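Vanadium-dependent haloperoxidase (Zobellia galactanivorans, PDB 4CIT) probably catalyses the vanadate-dependent oxidation of iodide by hydrogen peroxide, as a bacterial member of the vanadium haloperoxidase family. Local coordinates at residues E39-S44 with K309-Y314; R47-M52 with R64-P69; D55-P60 with R122-E127; M117-R122 with Q158-I163; V319-A324 with G373-V378. One frame throughout, in Å; residues are numbered along the deposited sequence. Where two conformers were deposited one is given.

Contact 1. Residues E39-S44 with K309-Y314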
# COMPACT_ATOMS: atom_id res chain seq x y z
N GLU A 39 -18.83 5.02 3.31
CA GLU A 39 -18.05 6.14 3.91
C GLU A 39 -17.59 5.88 5.37
O GLU A 39 -16.63 6.49 5.81
CB GLU A 39 -18.77 7.46 3.72
CG GLU A 39 -18.89 7.85 2.21
CD GLU A 39 -20.06 7.30 1.38
OE1 GLU A 39 -20.87 6.36 1.74
OE2 GLU A 39 -20.21 7.85 0.27
N GLU A 40 -18.26 4.96 6.11
CA GLU A 40 -17.82 4.64 7.41
C GLU A 40 -16.56 3.74 7.37
O GLU A 40 -15.69 3.82 8.24
CB GLU A 40 -18.97 4.02 8.23
CG GLU A 40 -19.87 5.19 8.63
CD GLU A 40 -21.28 4.84 8.92
OE1 GLU A 40 -21.69 3.71 8.56
OE2 GLU A 40 -21.99 5.72 9.48
N LEU A 41 -16.48 2.87 6.36
CA LEU A 41 -15.25 2.14 6.15
C LEU A 41 -14.13 3.15 5.81
O LEU A 41 -12.98 3.07 6.35
CB LEU A 41 -15.48 1.15 5.05
CG LEU A 41 -14.31 0.30 4.56
CD1 LEU A 41 -13.72 -0.52 5.66
CD2 LEU A 41 -14.76 -0.60 3.39
N ASP A 42 -14.45 4.09 4.91
CA ASP A 42 -13.47 5.10 4.57
C ASP A 42 -12.97 5.89 5.79
O ASP A 42 -11.80 6.28 5.83
CB ASP A 42 -14.02 6.11 3.52
CG ASP A 42 -14.24 5.49 2.13
OD1 ASP A 42 -13.59 4.43 1.83
OD2 ASP A 42 -15.03 6.11 1.33
N ALA A 43 -13.88 6.21 6.71
CA ALA A 43 -13.55 6.89 7.96
C ALA A 43 -12.45 6.11 8.73
O ALA A 43 -11.47 6.67 9.20
CB ALA A 43 -14.79 7.12 8.78
N SER A 44 -12.60 4.80 8.87
CA SER A 44 -11.62 3.98 9.53
C SER A 44 -10.27 3.97 8.82
O SER A 44 -9.21 4.19 9.45
CB SER A 44 -12.14 2.54 9.67
OG SER A 44 -11.27 1.68 10.38
N LYS A 309 -19.16 -3.86 -2.68
CA LYS A 309 -18.31 -3.64 -3.85
C LYS A 309 -17.08 -2.80 -3.43
O LYS A 309 -15.97 -3.09 -3.82
CB LYS A 309 -19.06 -2.94 -4.93
CG LYS A 309 -18.28 -2.51 -6.16
CD LYS A 309 -17.66 -3.64 -6.86
CE LYS A 309 -17.07 -3.13 -8.21
NZ LYS A 309 -18.10 -2.64 -9.20
N THR A 310 -17.33 -1.84 -2.61
CA THR A 310 -16.20 -1.01 -2.05
C THR A 310 -15.20 -1.89 -1.32
O THR A 310 -13.98 -1.79 -1.52
CB THR A 310 -16.71 0.10 -1.13
OG1 THR A 310 -17.52 0.96 -1.88
CG2 THR A 310 -15.56 0.94 -0.51
N LEU A 311 -15.68 -2.73 -0.39
CA LEU A 311 -14.80 -3.65 0.33
C LEU A 311 -14.08 -4.64 -0.46
O LEU A 311 -12.91 -4.88 -0.27
CB LEU A 311 -15.60 -4.30 1.44
CG LEU A 311 -14.93 -4.92 2.58
CD1 LEU A 311 -13.75 -4.10 3.14
CD2 LEU A 311 -16.02 -5.19 3.62
N PHE A 312 -14.75 -5.23 -1.45
CA PHE A 312 -14.14 -6.03 -2.45
C PHE A 312 -12.96 -5.32 -3.10
O PHE A 312 -11.87 -5.89 -3.17
CB PHE A 312 -15.20 -6.36 -3.46
CG PHE A 312 -14.73 -6.91 -4.75
CD1 PHE A 312 -14.38 -8.21 -4.88
CD2 PHE A 312 -14.79 -6.13 -5.88
CE1 PHE A 312 -13.98 -8.72 -6.13
CE2 PHE A 312 -14.47 -6.64 -7.12
CZ PHE A 312 -14.02 -7.91 -7.25
N ALA A 313 -13.15 -4.14 -3.55
CA ALA A 313 -12.12 -3.45 -4.21
C ALA A 313 -10.90 -3.14 -3.28
O ALA A 313 -9.69 -3.34 -3.64
CB ALA A 313 -12.63 -2.19 -4.83
N TYR A 314 -11.22 -2.63 -2.07
CA TYR A 314 -10.16 -2.31 -1.14
C TYR A 314 -9.38 -3.55 -0.70
O TYR A 314 -8.17 -3.51 -0.48
CB TYR A 314 -10.67 -1.60 0.12
CG TYR A 314 -11.34 -0.31 -0.07
CD1 TYR A 314 -11.38 0.33 -1.26
CD2 TYR A 314 -11.91 0.32 1.01
CE1 TYR A 314 -12.00 1.58 -1.39
CE2 TYR A 314 -12.50 1.58 0.91
CZ TYR A 314 -12.58 2.18 -0.33
OH TYR A 314 -13.26 3.38 -0.50
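Asp42 and Tyr314 supply the one polar link between residues 39-44 and 309-314, and Leu41 supplies the apolar part. The phenol donates through Tyr314 OH to Asp42 OD1 over 2.6 Å, and the hydrogen bond is directed at the syn lone pair of that oxygen, the side facing its partner OD2. OD1 lies at the edge of the aromatic ring, near its plane, while carboxylate and ring planes are turned 33° apart. Asp42 is pointed across by a CG that sits beside its own backbone N, opposite the carbonyl carbon (chi1 -68°). Its other oxygen, OD2, forms a salt bridge with Arg301, so both oxygens of the buried carboxylate are held, and the positive charge would be expected to favour its ionised form.

The apolar contacts converge on a single methyl. Leu41 CD2 lies 3.7 Å from Leu311 CD1, the two side chains crossing at about a right angle, and 3.8 Å from Tyr314 CD2, where it approaches the ring obliquely. Thr310 CG2 is more distant, at 4.3 Å from Leu41 CD2. Within its own helix, that same Thr310 methyl lies over one face of the Tyr314 ring, toward its periphery.

The segment axes come within 10.8 Å at 35°, a wide, roughly parallel pairing of helices. It joins helix 38-55, near the amino terminus, to helix 307-335, whose residues 309-314 fall in the PAP2 superfamily range of this mainly helical haloperoxidase fold.

Contact 2. Residues R47-M52 with R64-P69; sequences RVTEIM and RIFAYP
Val48, Thr49 and Met52 face Ile65 and Phe66 inside an antiparallel helical hairpin, formed by helix 38-55, a short connection and helix 59-80. The segment axes run at 154° and stay 11.1 Å apart, a gap filled by Ile65, Met52 and the Phe66 ring meeting Val48 and Thr49.

Ile65 is met by two residues one turn apart on the opposite helix. Its CG2 touches Val48 CG2 at 3.7 Å, a methyl on the beta-branched carbon of each residue. Its CD1 lies 4.0 Å from Met52 CG, the two chains sliding past one another in opposite directions.

Phe66 reaches across with the far end of its ring, because CG stands beside the backbone N and opposite the carbonyl carbon (chi1 -74°). Met52 meets it in a Met-aromatic contact, with SD 4.8 Å from the ring centroid and 29° off the ring normal, so the sulfur approaches obliquely. Met52 was refined in two conformers, and every contact given for it, the Met-aromatic geometry included, holds for the one described here. The hairpin is covered elsewhere by other helices: Phe66 also packs on Ala290 and Met293 of helix 288-302, and Pro69 on helix 108-123.

Thr49 meets the ring at its edge. Its hydroxyl is already committed to the carbonyl of Ile45 in its own helix, and Thr49 OG1 lies near the ring plane, 3.4 Å from Phe66 CZ.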
# COMPACT_ATOMS: atom_id res chain seq x y z
N ARG A 47 -8.64 7.41 9.28
CA ARG A 47 -8.07 7.60 10.59
C ARG A 47 -6.77 6.79 10.73
O ARG A 47 -5.78 7.25 11.30
CB ARG A 47 -9.06 7.17 11.67
CG ARG A 47 -8.61 7.35 13.12
CD ARG A 47 -8.10 8.71 13.47
NE ARG A 47 -9.10 9.76 13.28
CZ ARG A 47 -9.99 10.12 14.22
NH1 ARG A 47 -10.00 9.57 15.44
NH2 ARG A 47 -10.84 11.11 13.97
N VAL A 48 -6.77 5.55 10.26
CA VAL A 48 -5.56 4.72 10.41
C VAL A 48 -4.40 5.33 9.62
O VAL A 48 -3.24 5.28 10.07
CB VAL A 48 -5.83 3.22 10.20
CG1 VAL A 48 -5.81 2.94 8.78
CG2 VAL A 48 -4.76 2.36 10.96
N THR A 49 -4.74 5.90 8.49
CA THR A 49 -3.78 6.62 7.68
C THR A 49 -3.11 7.74 8.47
O THR A 49 -1.82 7.91 8.50
CB THR A 49 -4.39 7.08 6.33
OG1 THR A 49 -4.73 5.93 5.54
CG2 THR A 49 -3.41 7.83 5.53
N GLU A 50 -3.94 8.53 9.10
CA GLU A 50 -3.45 9.66 9.91
C GLU A 50 -2.59 9.19 11.08
O GLU A 50 -1.50 9.73 11.31
CB GLU A 50 -4.62 10.46 10.45
CG GLU A 50 -5.41 11.17 9.38
CD GLU A 50 -6.86 11.47 9.83
OE1 GLU A 50 -7.22 11.27 11.01
OE2 GLU A 50 -7.68 11.90 8.98
N ILE A 51 -3.00 8.11 11.72
CA ILE A 51 -2.26 7.58 12.84
C ILE A 51 -0.89 7.04 12.41
O ILE A 51 0.11 7.20 13.11
CB ILE A 51 -3.06 6.50 13.58
CG1 ILE A 51 -4.39 7.13 14.06
CG2 ILE A 51 -2.19 5.83 14.67
CD1 ILE A 51 -5.32 6.09 14.73
N MET A 52 -0.86 6.39 11.25
CA MET A 52 0.37 5.91 10.64
C MET A 52 1.44 6.94 10.46
O MET A 52 2.62 6.66 10.73
CB MET A 52 0.08 5.22 9.27
CG MET A 52 -0.24 3.74 9.47
SD MET A 52 -0.29 2.94 7.78
CE MET A 52 -1.14 4.08 6.80
N ARG A 64 0.81 -3.72 5.47
CA ARG A 64 0.32 -4.80 6.32
C ARG A 64 -0.89 -4.27 7.17
O ARG A 64 -1.89 -4.92 7.40
CB ARG A 64 1.46 -5.29 7.20
CG ARG A 64 1.10 -6.35 8.22
CD ARG A 64 2.34 -6.91 8.98
NE ARG A 64 1.95 -7.94 9.92
CZ ARG A 64 1.56 -7.81 11.15
NH1 ARG A 64 1.47 -6.61 11.74
NH2 ARG A 64 1.26 -8.89 11.81
N ILE A 65 -0.76 -3.04 7.65
CA ILE A 65 -1.82 -2.32 8.42
C ILE A 65 -3.12 -2.14 7.62
O ILE A 65 -4.19 -2.29 8.15
CB ILE A 65 -1.27 -0.97 8.91
CG1 ILE A 65 -0.14 -1.25 9.93
CG2 ILE A 65 -2.38 -0.19 9.61
CD1 ILE A 65 0.64 -0.02 10.33
N PHE A 66 -3.03 -1.87 6.31
CA PHE A 66 -4.20 -1.76 5.45
C PHE A 66 -4.84 -3.11 5.14
O PHE A 66 -6.05 -3.20 5.13
CB PHE A 66 -3.85 -1.08 4.12
CG PHE A 66 -3.63 0.38 4.25
CD1 PHE A 66 -4.60 1.19 4.78
CD2 PHE A 66 -2.48 0.95 3.76
CE1 PHE A 66 -4.39 2.55 4.87
CE2 PHE A 66 -2.23 2.30 3.90
CZ PHE A 66 -3.20 3.10 4.46
N ALA A 67 -4.05 -4.16 4.94
CA ALA A 67 -4.59 -5.41 4.45
C ALA A 67 -5.42 -6.24 5.39
O ALA A 67 -6.53 -6.65 5.03
CB ALA A 67 -3.48 -6.30 3.91
N TYR A 68 -4.92 -6.49 6.59
CA TYR A 68 -5.59 -7.36 7.51
C TYR A 68 -7.02 -6.88 7.93
O TYR A 68 -7.95 -7.68 7.97
CB TYR A 68 -4.78 -7.65 8.76
CG TYR A 68 -3.71 -8.69 8.49
CD1 TYR A 68 -4.04 -10.05 8.30
CD2 TYR A 68 -2.41 -8.33 8.49
CE1 TYR A 68 -3.05 -11.02 8.09
CE2 TYR A 68 -1.39 -9.27 8.23
CZ TYR A 68 -1.71 -10.61 8.06
OH TYR A 68 -0.72 -11.52 7.87
N PRO A 69 -7.19 -5.61 8.26
CA PRO A 69 -8.52 -5.18 8.62
C PRO A 69 -9.52 -5.26 7.45
O PRO A 69 -10.69 -5.60 7.65
CB PRO A 69 -8.29 -3.75 9.06
CG PRO A 69 -6.85 -3.72 9.53
CD PRO A 69 -6.20 -4.51 8.45

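Contact 3. Residues D55-P60 with R122-E127; sequences DIFSPP and RLIFSE
Asp55 and Phe57, where the chain turns between helix 38-55 and helix 59-80, clasp Ile124, Phe125 and Ser126 in the loop after helix 108-123. The bend on the first side is a Schellman motif, in which Ile56 takes positive phi; on the second, Ser126 is the centre of an inverse gamma turn.

The polar part is a carboxylate laid against the turn. Asp55 CG lies beside its backbone N (chi1 -72°), which turns the carboxylate to the amides of 125 and 126. Asp55 OD2 accepts two backbone N-H groups from the same face of its plane: Ser126 N at 2.8 Å, on the syn side and fairly straight at 160°, and Phe125 N at 2.9 Å, from above the plane and more bent at 133°. The hydroxyl Ser126 OG donates to Asp55 OD1 over 2.6 Å through the syn lone pair. Three bonds thus fix the rotation of the carboxylate.

The apolar part is carried by Phe57. Its CE2 lies 3.9 Å from Ile124 CG2, the side chains roughly perpendicular, and Phe57 also packs on Met52 and Ile65. The Phe57 and Phe125 rings are nearly parallel but displaced, with little ring overlap; their meeting is Phe57 CZ against Phe125 CD2, at 3.5 Å.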
# COMPACT_ATOMS: atom_id res chain seq x y z
N ASP A 55 2.71 7.83 14.00
CA ASP A 55 3.46 6.78 14.66
C ASP A 55 4.73 6.38 13.88
O ASP A 55 5.51 5.51 14.34
CB ASP A 55 2.57 5.52 14.84
CG ASP A 55 1.48 5.68 15.91
OD1 ASP A 55 1.50 6.67 16.67
OD2 ASP A 55 0.59 4.78 16.04
N ILE A 56 4.87 6.98 12.71
CA ILE A 56 6.04 6.83 11.82
C ILE A 56 6.25 5.38 11.37
O ILE A 56 7.30 4.77 11.48
CB ILE A 56 7.31 7.51 12.37
CG1 ILE A 56 6.89 8.81 13.12
CG2 ILE A 56 8.20 7.87 11.20
CD1 ILE A 56 8.05 9.61 13.67
N PHE A 57 5.20 4.88 10.76
CA PHE A 57 5.29 3.61 10.04
C PHE A 57 5.99 3.73 8.71
O PHE A 57 5.71 4.60 7.90
CB PHE A 57 3.92 2.97 9.96
CG PHE A 57 3.49 2.35 11.26
CD1 PHE A 57 4.01 1.14 11.66
CD2 PHE A 57 2.60 3.00 12.12
CE1 PHE A 57 3.68 0.56 12.90
CE2 PHE A 57 2.26 2.43 13.31
CZ PHE A 57 2.77 1.20 13.71
N SER A 58 6.78 2.73 8.36
CA SER A 58 7.49 2.72 7.07
C SER A 58 6.59 2.19 5.92
O SER A 58 5.56 1.56 6.17
CB SER A 58 8.69 1.80 7.15
OG SER A 58 8.29 0.43 7.33
N PRO A 59 6.98 2.42 4.64
CA PRO A 59 6.12 1.96 3.54
C PRO A 59 5.71 0.49 3.52
O PRO A 59 4.50 0.18 3.44
CB PRO A 59 6.87 2.40 2.26
CG PRO A 59 7.63 3.62 2.73
CD PRO A 59 8.03 3.34 4.18
N PRO A 60 6.65 -0.43 3.74
CA PRO A 60 6.19 -1.81 3.76
C PRO A 60 5.27 -2.17 4.94
O PRO A 60 4.28 -2.91 4.75
CB PRO A 60 7.50 -2.66 3.87
CG PRO A 60 8.61 -1.66 4.07
CD PRO A 60 8.12 -0.28 3.81
N ARG A 122 -5.37 -2.58 16.70
CA ARG A 122 -4.29 -3.46 17.09
C ARG A 122 -2.99 -3.24 16.33
O ARG A 122 -1.92 -3.50 16.91
CB ARG A 122 -4.68 -4.90 16.95
CG ARG A 122 -5.81 -5.34 17.80
CD ARG A 122 -5.96 -6.84 17.74
NE ARG A 122 -7.30 -7.24 18.12
CZ ARG A 122 -7.67 -8.52 18.19
NH1 ARG A 122 -6.77 -9.49 17.92
NH2 ARG A 122 -8.91 -8.82 18.54
N LEU A 123 -3.08 -2.76 15.11
CA LEU A 123 -1.91 -2.68 14.19
C LEU A 123 -1.17 -1.33 14.25
O LEU A 123 -0.09 -1.21 13.72
CB LEU A 123 -2.41 -2.93 12.78
CG LEU A 123 -2.73 -4.34 12.47
CD1 LEU A 123 -3.65 -4.44 11.21
CD2 LEU A 123 -1.43 -5.06 12.26
N ILE A 124 -1.72 -0.36 14.94
CA ILE A 124 -1.01 0.90 15.19
C ILE A 124 -0.58 1.07 16.64
O ILE A 124 -0.96 0.31 17.46
CB ILE A 124 -1.69 2.15 14.59
CG1 ILE A 124 -3.15 2.33 14.90
CG2 ILE A 124 -1.59 2.13 13.09
CD1 ILE A 124 -3.45 2.47 16.34
N PHE A 125 0.24 2.09 16.94
CA PHE A 125 0.72 2.32 18.31
C PHE A 125 -0.19 3.20 19.11
O PHE A 125 -0.52 2.83 20.22
CB PHE A 125 2.18 2.87 18.34
CG PHE A 125 3.22 1.79 18.18
CD1 PHE A 125 3.47 0.88 19.25
CD2 PHE A 125 3.95 1.64 16.99
CE1 PHE A 125 4.44 -0.14 19.10
CE2 PHE A 125 4.89 0.60 16.84
CZ PHE A 125 5.14 -0.27 17.90
N SER A 126 -0.67 4.28 18.54
CA SER A 126 -1.55 5.26 19.24
C SER A 126 -3.03 4.78 19.15
O SER A 126 -3.83 5.35 18.44
CB SER A 126 -1.37 6.63 18.62
OG SER A 126 0.00 7.07 18.70
N GLU A 127 -3.33 3.73 19.89
CA GLU A 127 -4.63 3.04 19.90
C GLU A 127 -5.77 3.96 20.30
O GLU A 127 -6.86 3.91 19.75
CB GLU A 127 -4.57 1.83 20.85
CG GLU A 127 -3.62 0.74 20.39
CD GLU A 127 -3.94 -0.65 20.94
OE1 GLU A 127 -4.89 -0.75 21.72
OE2 GLU A 127 -3.26 -1.65 20.57

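Contact 4. Residues M117-R122 with Q158-I163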
# COMPACT_ATOMS: atom_id res chain seq x y z
N MET A 117 -12.17 -1.63 12.45
CA MET A 117 -11.62 -0.72 13.43
C MET A 117 -10.83 -1.43 14.48
O MET A 117 -9.78 -0.96 14.91
CB MET A 117 -12.72 0.14 14.06
CG MET A 117 -13.41 1.04 13.12
SD MET A 117 -14.59 2.30 13.81
CE MET A 117 -15.83 1.17 14.44
N GLU A 118 -11.34 -2.57 14.96
CA GLU A 118 -10.63 -3.27 16.02
C GLU A 118 -9.23 -3.75 15.56
O GLU A 118 -8.23 -3.56 16.23
CB GLU A 118 -11.44 -4.56 16.43
CG GLU A 118 -10.71 -5.57 17.31
CD GLU A 118 -10.25 -5.07 18.65
OE1 GLU A 118 -10.68 -4.02 19.12
OE2 GLU A 118 -9.27 -5.66 19.19
N LEU A 119 -9.14 -4.33 14.34
CA LEU A 119 -7.83 -4.77 13.85
C LEU A 119 -6.93 -3.61 13.50
O LEU A 119 -5.73 -3.67 13.79
CB LEU A 119 -7.95 -5.71 12.66
CG LEU A 119 -8.61 -6.99 13.10
CD1 LEU A 119 -8.71 -7.85 11.93
CD2 LEU A 119 -7.80 -7.76 14.12
N SER A 120 -7.50 -2.55 12.95
CA SER A 120 -6.73 -1.35 12.68
C SER A 120 -6.07 -0.82 14.01
O SER A 120 -4.90 -0.52 14.04
CB SER A 120 -7.55 -0.30 12.09
OG SER A 120 -7.94 -0.63 10.78
N LYS A 121 -6.84 -0.78 15.08
CA LYS A 121 -6.39 -0.39 16.42
C LYS A 121 -5.27 -1.27 16.86
O LYS A 121 -4.27 -0.75 17.37
CB LYS A 121 -7.52 -0.46 17.41
CG LYS A 121 -7.28 0.03 18.82
CD LYS A 121 -8.22 -0.70 19.78
CE LYS A 121 -7.69 -2.10 20.06
NZ LYS A 121 -8.69 -2.89 20.85
N ARG A 122 -5.37 -2.58 16.70
CA ARG A 122 -4.29 -3.46 17.09
C ARG A 122 -2.99 -3.24 16.33
O ARG A 122 -1.92 -3.50 16.91
CB ARG A 122 -4.68 -4.90 16.95
CG ARG A 122 -5.81 -5.34 17.80
CD ARG A 122 -5.96 -6.84 17.74
NE ARG A 122 -7.30 -7.24 18.12
CZ ARG A 122 -7.67 -8.52 18.19
NH1 ARG A 122 -6.77 -9.49 17.92
NH2 ARG A 122 -8.91 -8.82 18.54
N GLN A 158 -15.79 -11.10 17.35
CA GLN A 158 -15.45 -12.50 17.22
C GLN A 158 -14.67 -12.76 15.96
O GLN A 158 -13.69 -13.51 15.97
CB GLN A 158 -16.73 -13.38 17.27
CG GLN A 158 -16.49 -14.81 17.27
CD GLN A 158 -17.80 -15.59 17.12
OE1 GLN A 158 -18.84 -15.06 16.73
NE2 GLN A 158 -17.72 -16.86 17.39
N VAL A 159 -15.11 -12.18 14.88
CA VAL A 159 -14.36 -12.32 13.59
C VAL A 159 -12.94 -11.68 13.74
O VAL A 159 -11.98 -12.24 13.25
CB VAL A 159 -15.15 -11.77 12.42
CG1 VAL A 159 -14.27 -11.78 11.15
CG2 VAL A 159 -16.45 -12.59 12.23
N ALA A 160 -12.82 -10.48 14.29
CA ALA A 160 -11.55 -9.86 14.49
C ALA A 160 -10.64 -10.73 15.30
O ALA A 160 -9.42 -10.79 15.01
CB ALA A 160 -11.70 -8.50 15.20
N ASP A 161 -11.16 -11.50 16.29
CA ASP A 161 -10.31 -12.34 17.04
C ASP A 161 -9.78 -13.46 16.14
O ASP A 161 -8.64 -13.89 16.32
CB ASP A 161 -10.95 -12.99 18.30
CG ASP A 161 -11.22 -11.95 19.43
OD1 ASP A 161 -10.54 -10.84 19.53
OD2 ASP A 161 -12.15 -12.24 20.21
N HIS A 162 -10.61 -13.98 15.26
CA HIS A 162 -10.20 -15.07 14.41
C HIS A 162 -9.10 -14.58 13.48
O HIS A 162 -8.04 -15.25 13.28
CB HIS A 162 -11.40 -15.72 13.70
CG HIS A 162 -11.02 -16.76 12.68
ND1 HIS A 162 -10.89 -18.08 13.00
CD2 HIS A 162 -10.78 -16.67 11.34
CE1 HIS A 162 -10.54 -18.78 11.93
NE2 HIS A 162 -10.49 -17.94 10.89
N ILE A 163 -9.39 -13.47 12.82
CA ILE A 163 -8.45 -12.92 11.88
C ILE A 163 -7.15 -12.50 12.60
O ILE A 163 -6.02 -12.77 12.08
CB ILE A 163 -9.06 -11.77 11.11
CG1 ILE A 163 -10.28 -12.31 10.35
CG2 ILE A 163 -7.97 -11.09 10.29
CD1 ILE A 163 -9.99 -13.20 9.17
O HOH W 1 -7.06 -12.34 17.99
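Arg122 NH2 stands between two carboxylates, that of Asp161 across the contact and that of Glu118 one turn earlier in its own helix. The Arg122 chain, extended from CG to NE, carries the guanidinium across. To Asp161 OD1, NH2 donates over 2.8 Å in a salt bridge. The oxygen lies close to the guanidinium plane and is met nearly along its C-O axis, although the hydrogen bond is bent (138°) and the two flat groups are well twisted. Toward Glu118 OE2 the same nitrogen makes a weak bond, the stronger grip coming from Arg122 NE, 2.7 Å from OE2 and nearly straight at 160°. Lys121 NZ adds a bond of 2.9 Å to Glu118 OE1. A water sits at the guanidinium edge, in its plane, accepting from Arg122 NH1 and donating to Asp161 O.

Inward of these charged groups the helices touch through small and branched side chains. Ala160 CB fits against the aliphatic part of Glu118, with CG 3.7 Å away, and beside Leu119. Leu119 CD1 meets Ile163 CG2 at 3.7 Å, the side chains set nearly square to each other, while its CD2 lies over one face of the guanidinium, toward its outer part. Pro69 and Ala72 of helix 59-80 also pack on Leu119.

The axes of these segments of helices 108-123 and 146-167 approach to 9.7 Å, crossing at -42°. With Arg122 between them, the two acidic groups, 5.3 Å apart from Glu118 OE2 to Asp161 OD1, probably both stay ionised, and the network pins the outer margin of the helix pair.

Contact 5. Residues V319-A324 with G373-V378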
# COMPACT_ATOMS: atom_id res chain seq x y z
N VAL A 319 -4.47 -6.44 -0.41
CA VAL A 319 -3.75 -7.69 -0.45
C VAL A 319 -2.65 -7.74 -1.53
O VAL A 319 -1.50 -8.07 -1.27
CB VAL A 319 -4.72 -8.86 -0.60
CG1 VAL A 319 -3.99 -10.12 -0.89
CG2 VAL A 319 -5.55 -8.97 0.70
N ALA A 320 -2.98 -7.26 -2.72
CA ALA A 320 -1.98 -7.15 -3.75
C ALA A 320 -0.81 -6.24 -3.33
O ALA A 320 0.36 -6.62 -3.61
CB ALA A 320 -2.59 -6.72 -5.06
N MET A 321 -1.08 -5.05 -2.78
CA MET A 321 -0.02 -4.17 -2.41
C MET A 321 0.89 -4.76 -1.32
O MET A 321 2.10 -4.46 -1.30
CB MET A 321 -0.55 -2.82 -2.00
CG MET A 321 -1.06 -2.01 -3.18
SD MET A 321 -1.51 -0.29 -2.71
CE MET A 321 -3.08 -0.46 -2.07
N ALA A 322 0.31 -5.49 -0.37
CA ALA A 322 1.10 -6.04 0.74
C ALA A 322 2.04 -7.07 0.09
O ALA A 322 3.28 -7.05 0.40
CB ALA A 322 0.23 -6.69 1.77
N ASP A 323 1.56 -7.88 -0.87
CA ASP A 323 2.45 -8.84 -1.55
C ASP A 323 3.50 -8.13 -2.45
O ASP A 323 4.66 -8.55 -2.53
CB ASP A 323 1.66 -9.96 -2.27
CG ASP A 323 1.16 -11.08 -1.26
OD1 ASP A 323 1.30 -10.89 0.05
OD2 ASP A 323 0.68 -12.11 -1.81
N ALA A 324 3.11 -7.02 -3.02
CA ALA A 324 4.03 -6.21 -3.84
C ALA A 324 5.22 -5.67 -3.00
O ALA A 324 6.42 -5.71 -3.42
CB ALA A 324 3.30 -5.11 -4.51
N GLY A 373 2.46 -0.49 -9.94
CA GLY A 373 2.20 -1.50 -10.94
C GLY A 373 1.13 -2.49 -10.51
O GLY A 373 0.18 -2.80 -11.24
N ALA A 374 1.29 -2.98 -9.33
CA ALA A 374 0.34 -3.94 -8.77
C ALA A 374 -1.01 -3.30 -8.53
O ALA A 374 -2.08 -3.93 -8.87
CB ALA A 374 0.88 -4.54 -7.50
N ALA A 375 -1.02 -2.17 -7.85
CA ALA A 375 -2.27 -1.53 -7.53
C ALA A 375 -3.05 -1.17 -8.82
O ALA A 375 -4.29 -1.26 -8.86
CB ALA A 375 -2.03 -0.32 -6.67
N SER A 376 -2.38 -0.61 -9.80
CA SER A 376 -2.94 -0.29 -11.10
C SER A 376 -3.66 -1.47 -11.81
O SER A 376 -4.78 -1.35 -12.41
CB SER A 376 -1.81 0.12 -12.01
OG SER A 376 -2.37 0.71 -13.17
N VAL A 377 -3.00 -2.59 -11.80
CA VAL A 377 -3.57 -3.82 -12.36
C VAL A 377 -4.85 -4.22 -11.67
O VAL A 377 -5.86 -4.51 -12.29
CB VAL A 377 -2.54 -4.97 -12.37
CG1 VAL A 377 -3.22 -6.29 -12.61
CG2 VAL A 377 -1.51 -4.70 -13.45
N VAL A 378 -4.83 -4.23 -10.34
CA VAL A 378 -6.03 -4.56 -9.57
C VAL A 378 -7.15 -3.59 -9.82
O VAL A 378 -8.27 -4.03 -10.12
CB VAL A 378 -5.74 -4.65 -8.03
CG1 VAL A 378 -7.04 -4.90 -7.27
CG2 VAL A 378 -4.77 -5.78 -7.80
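Ala320, Met321 and Ala324 of helix 307-335 pack against Ala374, Ala375 and Val378 of helix 367-383, an antiparallel helix pair in the PAP2 superfamily region that carries the vanadate site. Three apolar pairs make the first shell. Ala320 CB touches Val378 CG2 at 3.6 Å; this valine methyl stands beside the Val378 backbone N and opposite its carbonyl carbon, and is thereby directed at Ala320. The two methyls of Ala324 and Ala374, CB to CB, are 3.9 Å apart. Met321 and Ala375 form the third pair. With alanine so frequent, the segment axes close to 8.8 Å at 158°.

Two other helices flank this seam: Trp292 of helix 288-302 touches both Met321 and Ala375, while helix 426-446 brings Val443 onto Ala320 and Val444 onto Val378. The vanadate site is near but separate: a bound vanadate is about 12 Å from the Ala324 side chain, and Gly367 and His368, at the start of helix 367-383, line its pockets.

On the flank that Trp292 covers, Met321 lies alongside its alanine partner, where its SD and CG both come to 4.0 Å from Ala375 CB.

How the contacts relate
Contacts 1 to 4 involve the N-terminal helices. Contact 2 joins helices 38-55 and 59-80; contact 3 crosses it along the chain and ties the connection between those helices to the end of helix 108-123. The centres of contacts 2 and 3 are about 7 Å apart. Contact 4 shares helix 108-123, and Arg122, with contact 3, and reaches outward to helix 146-167. Contact 1 closes a long loop in which contacts 2, 3 and 4 are nested, bringing helix 38-55 onto helix 307-335. The latter continues to contact 5, whose centre is about 17 Å from that of contact 1. Helix 307-335 thus links the N-terminal helices to the region holding vanadate.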